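Local coordinates for metallophosphoesterase TT1561-like domain-containing protein (Aquifex aeolicus, PDB 2YVT) that is of unproven function but is a calcineurin-like metallophosphoesterase relative that probably hydrolyses phosphoester bonds with the help of bound metal ions, at residues A[76-81]-A[103-108]; A[163-168]-A[209-214]. One frame throughout, in Å; residues are numbered along the deposited sequence.

Contact 1 of 2, residues A[76-81]-A[103-108]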
loop_
_atom_site.group_PDB
_atom_site.type_symbol
_atom_site.label_atom_id
_atom_site.label_comp_id
_atom_site.label_asym_id
_atom_site.label_seq_id
_atom_site.Cartn_x
_atom_site.Cartn_y
_atom_site.Cartn_z
ATOM N N GLU A 76 2.040 16.554 10.305
ATOM C CA GLU A 76 2.927 16.165 11.399
ATOM C C GLU A 76 3.075 14.643 11.454
ATOM O O GLU A 76 4.176 14.109 11.646
ATOM C CB GLU A 76 2.360 16.697 12.721
ATOM C CG GLU A 76 3.265 16.546 13.936
ATOM C CD GLU A 76 2.735 17.291 15.164
ATOM O OE1 GLU A 76 1.528 17.609 15.210
ATOM O OE2 GLU A 76 3.534 17.566 16.086
ATOM N N THR A 77 1.957 13.943 11.274
ATOM C CA THR A 77 1.954 12.490 11.389
ATOM C C THR A 77 2.665 11.852 10.193
ATOM O O THR A 77 3.448 10.920 10.359
ATOM C CB THR A 77 0.525 11.952 11.546
ATOM O OG1 THR A 77 -0.105 12.629 12.637
ATOM C CG2 THR A 77 0.526 10.445 11.825
ATOM N N LEU A 78 2.429 12.379 8.996
ATOM C CA LEU A 78 3.147 11.875 7.817
ATOM C C LEU A 78 4.647 12.133 7.904
ATOM O O LEU A 78 5.459 11.260 7.568
ATOM C CB LEU A 78 2.583 12.482 6.533
ATOM C CG LEU A 78 1.214 11.966 6.092
ATOM C CD1 LEU A 78 0.713 12.788 4.904
ATOM C CD2 LEU A 78 1.249 10.479 5.763
ATOM N N ASP A 79 5.023 13.323 8.370
ATOM C CA ASP A 79 6.435 13.639 8.533
ATOM C C ASP A 79 7.082 12.669 9.516
ATOM O O ASP A 79 8.190 12.183 9.280
ATOM C CB ASP A 79 6.611 15.082 9.004
ATOM C CG ASP A 79 6.294 16.096 7.929
ATOM O OD1 ASP A 79 6.121 15.720 6.748
ATOM O OD2 ASP A 79 6.213 17.297 8.278
ATOM N N LYS A 80 6.372 12.365 10.602
ATOM C CA LYS A 80 6.875 11.418 11.598
ATOM C C LYS A 80 7.008 10.018 11.012
ATOM O O LYS A 80 7.989 9.315 11.279
ATOM C CB LYS A 80 5.963 11.398 12.825
ATOM C CG LYS A 80 6.477 10.559 13.974
ATOM C CD LYS A 80 5.515 10.685 15.131
ATOM C CE LYS A 80 5.855 9.766 16.282
ATOM N NZ LYS A 80 4.810 9.924 17.342
ATOM N N PHE A 81 6.035 9.626 10.190
ATOM C CA PHE A 81 6.106 8.339 9.510
ATOM C C PHE A 81 7.346 8.256 8.611
ATOM O O PHE A 81 8.092 7.285 8.674
ATOM C CB PHE A 81 4.841 8.094 8.680
ATOM C CG PHE A 81 4.966 6.947 7.708
ATOM C CD1 PHE A 81 4.805 5.636 8.133
ATOM C CD2 PHE A 81 5.240 7.185 6.362
ATOM C CE1 PHE A 81 4.920 4.571 7.236
ATOM C CE2 PHE A 81 5.355 6.129 5.458
ATOM C CZ PHE A 81 5.200 4.820 5.898
ATOM N N LEU A 103 -4.174 13.514 -1.277
ATOM C CA LEU A 103 -3.014 13.037 -2.020
ATOM C C LEU A 103 -1.941 14.114 -2.160
ATOM O O LEU A 103 -0.751 13.826 -2.014
ATOM C CB LEU A 103 -3.403 12.500 -3.397
ATOM C CG LEU A 103 -2.262 11.902 -4.225
ATOM C CD1 LEU A 103 -1.591 10.704 -3.516
ATOM C CD2 LEU A 103 -2.787 11.489 -5.586
ATOM N N LYS A 104 -2.359 15.349 -2.428
ATOM C CA LYS A 104 -1.391 16.442 -2.613
ATOM C C LYS A 104 -0.527 16.649 -1.366
ATOM O O LYS A 104 0.663 16.937 -1.474
ATOM C CB LYS A 104 -2.091 17.737 -3.049
ATOM C CG LYS A 104 -2.725 17.627 -4.461
ATOM C CD LYS A 104 -3.304 18.949 -4.967
ATOM C CE LYS A 104 -3.885 18.823 -6.378
ATOM N NZ LYS A 104 -5.062 17.906 -6.481
ATOM N N ILE A 105 -1.126 16.481 -0.185
ATOM C CA ILE A 105 -0.399 16.607 1.078
ATOM C C ILE A 105 0.509 15.387 1.310
ATOM O O ILE A 105 1.657 15.520 1.745
ATOM C CB ILE A 105 -1.373 16.838 2.256
ATOM C CG1 ILE A 105 -2.036 18.211 2.077
ATOM C CG2 ILE A 105 -0.652 16.720 3.609
ATOM C CD1 ILE A 105 -3.055 18.573 3.140
ATOM N N PHE A 106 -0.001 14.200 1.000
ATOM C CA PHE A 106 0.794 12.994 1.113
ATOM C C PHE A 106 2.047 13.077 0.228
ATOM O O PHE A 106 3.150 12.756 0.669
ATOM C CB PHE A 106 -0.038 11.767 0.730
ATOM C CG PHE A 106 0.719 10.493 0.831
ATOM C CD1 PHE A 106 0.928 9.891 2.063
ATOM C CD2 PHE A 106 1.264 9.912 -0.308
ATOM C CE1 PHE A 106 1.663 8.702 2.156
ATOM C CE2 PHE A 106 1.996 8.745 -0.222
ATOM C CZ PHE A 106 2.199 8.143 1.005
ATOM N N LEU A 107 1.873 13.516 -1.014
ATOM C CA LEU A 107 3.008 13.601 -1.932
ATOM C C LEU A 107 3.983 14.718 -1.560
ATOM O O LEU A 107 5.186 14.581 -1.766
ATOM C CB LEU A 107 2.538 13.736 -3.380
ATOM C CG LEU A 107 1.802 12.497 -3.902
ATOM C CD1 LEU A 107 1.344 12.715 -5.341
ATOM C CD2 LEU A 107 2.625 11.221 -3.776
ATOM N N ARG A 108 3.471 15.800 -0.978
ATOM C CA ARG A 108 4.360 16.832 -0.461
ATOM C C ARG A 108 5.240 16.281 0.664
ATOM O O ARG A 108 6.438 16.559 0.709
ATOM C CB ARG A 108 3.573 18.065 -0.009
ATOM C CG ARG A 108 4.436 19.125 0.655
ATOM C CD ARG A 108 5.405 19.797 -0.304
ATOM N NE ARG A 108 6.385 20.591 0.440
ATOM C CZ ARG A 108 7.294 21.380 -0.119
ATOM N NH1 ARG A 108 7.342 21.524 -1.435
ATOM N NH2 ARG A 108 8.158 22.048 0.646
#

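Contact 2 of 2, residues A[163-168]-A[209-214]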
loop_
_atom_site.group_PDB
_atom_site.type_symbol
_atom_site.label_atom_id
_atom_site.label_comp_id
_atom_site.label_asym_id
_atom_site.label_seq_id
_atom_site.Cartn_x
_atom_site.Cartn_y
_atom_site.Cartn_z
ATOM N N TYR A 163 -6.755 3.228 -17.360
ATOM C CA TYR A 163 -6.202 4.293 -18.183
ATOM C C TYR A 163 -4.760 4.631 -17.793
ATOM O O TYR A 163 -3.877 4.754 -18.648
ATOM C CB TYR A 163 -7.076 5.544 -18.064
ATOM C CG TYR A 163 -6.639 6.670 -18.968
ATOM C CD1 TYR A 163 -6.846 6.591 -20.350
ATOM C CD2 TYR A 163 -6.004 7.799 -18.451
ATOM C CE1 TYR A 163 -6.440 7.615 -21.202
ATOM C CE2 TYR A 163 -5.597 8.844 -19.301
ATOM C CZ TYR A 163 -5.824 8.737 -20.666
ATOM O OH TYR A 163 -5.411 9.750 -21.503
ATOM N N ILE A 164 -4.522 4.785 -16.494
ATOM C CA ILE A 164 -3.192 5.133 -16.013
ATOM C C ILE A 164 -2.200 3.994 -16.244
ATOM O O ILE A 164 -1.069 4.230 -16.671
ATOM C CB ILE A 164 -3.225 5.498 -14.506
ATOM C CG1 ILE A 164 -3.987 6.814 -14.284
ATOM C CG2 ILE A 164 -1.798 5.529 -13.914
ATOM C CD1 ILE A 164 -3.355 8.062 -14.935
ATOM N N LEU A 165 -2.636 2.762 -15.994
ATOM C CA LEU A 165 -1.724 1.618 -16.020
ATOM C C LEU A 165 -1.301 1.179 -17.420
ATOM O O LEU A 165 -0.509 0.241 -17.572
ATOM C CB LEU A 165 -2.293 0.450 -15.209
ATOM C CG LEU A 165 -2.214 0.624 -13.691
ATOM C CD1 LEU A 165 -2.980 -0.496 -12.978
ATOM C CD2 LEU A 165 -0.759 0.664 -13.216
ATOM N N LYS A 166 -1.787 1.886 -18.437
ATOM C CA LYS A 166 -1.297 1.684 -19.798
ATOM C C LYS A 166 0.217 1.903 -19.902
ATOM O O LYS A 166 0.848 1.436 -20.856
ATOM C CB LYS A 166 -2.043 2.587 -20.780
ATOM C CG LYS A 166 -3.496 2.190 -20.995
ATOM C CD LYS A 166 -4.046 2.665 -22.345
ATOM C CE LYS A 166 -3.740 4.133 -22.615
ATOM N NZ LYS A 166 -4.263 5.020 -21.543
ATOM N N PHE A 167 0.804 2.590 -18.916
ATOM C CA PHE A 167 2.250 2.857 -18.936
ATOM C C PHE A 167 3.104 1.597 -18.787
ATOM O O PHE A 167 4.250 1.559 -19.227
ATOM C CB PHE A 167 2.673 3.953 -17.934
ATOM C CG PHE A 167 2.709 3.519 -16.483
ATOM C CD1 PHE A 167 3.711 2.675 -16.012
ATOM C CD2 PHE A 167 1.778 4.016 -15.572
ATOM C CE1 PHE A 167 3.754 2.295 -14.671
ATOM C CE2 PHE A 167 1.816 3.646 -14.230
ATOM C CZ PHE A 167 2.800 2.781 -13.781
ATOM N N VAL A 168 2.537 0.565 -18.170
ATOM C CA VAL A 168 3.299 -0.651 -17.883
ATOM C C VAL A 168 3.881 -1.266 -19.163
ATOM O O VAL A 168 5.033 -1.708 -19.175
ATOM C CB VAL A 168 2.445 -1.676 -17.086
ATOM C CG1 VAL A 168 3.246 -2.944 -16.794
ATOM C CG2 VAL A 168 1.955 -1.052 -15.789
ATOM N N LYS A 209 -4.993 -9.653 -14.311
ATOM C CA LYS A 209 -5.184 -10.327 -15.596
ATOM C C LYS A 209 -4.507 -9.536 -16.718
ATOM O O LYS A 209 -3.800 -10.104 -17.558
ATOM C CB LYS A 209 -6.684 -10.525 -15.868
ATOM C CG LYS A 209 -7.082 -10.809 -17.326
ATOM C CD LYS A 209 -6.760 -12.230 -17.749
ATOM C CE LYS A 209 -7.255 -12.502 -19.173
ATOM N NZ LYS A 209 -6.976 -13.895 -19.582
ATOM N N SER A 210 -4.705 -8.221 -16.704
ATOM C CA SER A 210 -4.159 -7.344 -17.732
ATOM C C SER A 210 -2.632 -7.267 -17.721
ATOM O O SER A 210 -1.996 -7.379 -18.776
ATOM C CB SER A 210 -4.766 -5.943 -17.616
ATOM O OG SER A 210 -4.229 -5.090 -18.604
ATOM N N LEU A 211 -2.054 -7.084 -16.533
ATOM C CA LEU A 211 -0.617 -6.853 -16.379
ATOM C C LEU A 211 0.203 -8.128 -16.204
ATOM O O LEU A 211 1.410 -8.135 -16.473
ATOM C CB LEU A 211 -0.353 -5.921 -15.189
ATOM C CG LEU A 211 -0.903 -4.494 -15.272
ATOM C CD1 LEU A 211 -0.333 -3.666 -14.127
ATOM C CD2 LEU A 211 -0.598 -3.846 -16.614
ATOM N N ASN A 212 -0.449 -9.184 -15.719
ATOM C CA ASN A 212 0.194 -10.473 -15.444
ATOM C C ASN A 212 1.494 -10.352 -14.635
ATOM O O ASN A 212 2.552 -10.837 -15.058
ATOM C CB ASN A 212 0.425 -11.253 -16.745
ATOM C CG ASN A 212 0.785 -12.700 -16.496
ATOM O OD1 ASN A 212 0.170 -13.371 -15.661
ATOM N ND2 ASN A 212 1.781 -13.197 -17.224
ATOM N N PRO A 213 1.425 -9.693 -13.463
ATOM C CA PRO A 213 2.646 -9.516 -12.687
ATOM C C PRO A 213 3.083 -10.825 -12.040
ATOM O O PRO A 213 2.267 -11.730 -11.848
ATOM C CB PRO A 213 2.237 -8.514 -11.602
ATOM C CG PRO A 213 0.764 -8.673 -11.463
ATOM C CD PRO A 213 0.242 -9.114 -12.796
ATOM N N GLU A 214 4.364 -10.929 -11.712
ATOM C CA GLU A 214 4.857 -12.125 -11.019
ATOM C C GLU A 214 4.305 -12.201 -9.598
ATOM O O GLU A 214 3.894 -13.263 -9.134
ATOM C CB GLU A 214 6.375 -12.108 -10.962
ATOM C CG GLU A 214 6.979 -13.427 -10.517
ATOM C CD GLU A 214 8.487 -13.394 -10.517
ATOM O OE1 GLU A 214 9.067 -12.787 -11.435
ATOM O OE2 GLU A 214 9.094 -13.966 -9.595
#

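Contact 1 of 2, residues A[76-81]-A[103-108]
Two helices of the calcineurin-like metallophosphoesterase fold, 65-86 and 103-112, pack side by side, and between 76-81 and 103-108 the contact is carried by L78, which points at the other helix and meets F106 and I105. The backbones come nearest at L78 and F106, with 7.2 Å between their CA atoms. No hydrogen bond crosses between the segments. The two methyls of L78 divide the work. L78 CD2 lies at the edge of the F106 ring, near the ring plane, 3.8 Å from F106 CD1. L78 CD1 rests against the backbone of the other helix, 3.8 Å from F106 CA, and also reaches I105 CG2 at 4.4 Å. The L78 and F106 side chains cross at about a right angle. The first bond of the F106 side chain points neither at 76-81 nor away from it, but with CG anti to the backbone N (chi1 -180°) the ring ends up nearer and offers its CD1-CE1 edge to the leucine. An alanine at L78 would remove both methyls and would probably open a gap beside the F106 ring edge, with the ring less firmly held on that side. Strand 91-95 of the six-stranded mixed sheet lies between the two helices in sequence. I105 also packs on E71, I74 and I75 of helix 65-86, and L78 on A109 of helix 103-112. The F106 and F81 side chains both touch I42 in the loop after strand 35-39.

Contact 2 of 2, residues A[163-168]-A[209-214]
Helix 158-164 gives way to a 3-10 segment that starts at K166, while helix 202-211 ends close by at L211. N212 then leaves helical geometry with a positive phi of 49°, and P213 and E214 lead into strand 215-218. This is an alpha-to-beta connection in a domain of the calcineurin-like metallophosphoesterase superfamily: a short turn takes the chain from helix to sheet. The two backbones come nearest at V168 and L211, whose CA atoms are 7.5 Å apart. Within 163-168, V168 N donates to L165 O at 3.1 Å, and this bond closes the turn that carries both L165 and V168.

L211 is the hub of the contact. It points at the other segment, and its two methyls reach V168 closely and L165 more loosely. L211 CD2 lies 3.8 Å from V168 CB, and both V168 methyls are close by as well. L211 CD2 also comes within 4.2 Å of L165 O, a van der Waals contact. L211 CD1 sits 3.9 Å from V168 CG2 and looser, at 4.3 Å, from L165 CD1. V168 and L211 cross at about a right angle. With V168 CG1 anti to its backbone N (chi1 180°), CG2 falls where it meets both L211 methyls. No hydrogen bond crosses between the segments.

Strand 134-144 lies beside the cluster: I137 touches both L165 and V168. Past the turn, E214 forms a salt bridge with R175. Within 163-168 itself, K166 folds back, and K166 NZ donates to Y163 O at 2.9 Å, in the carbonyl plane and on a lone pair.

Contact 1 and contact 2 are separate apolar packings within one metallophosphoesterase fold. Their centres are about 27 Å apart and their nearest atoms about 10 Å, so they do not touch. Both segments of contact 1 precede both segments of contact 2 in the sequence. Contact 1 joins two helices associated with the six-stranded sheet, whereas contact 2 brings two helix ends together against strand 134-144 of the seven-stranded one. Their centres lie about 15 and 17 Å from the centre of the chain. No metal or ligand atom takes part in either contact, so neither can be tied to the presumed active site from its own geometry.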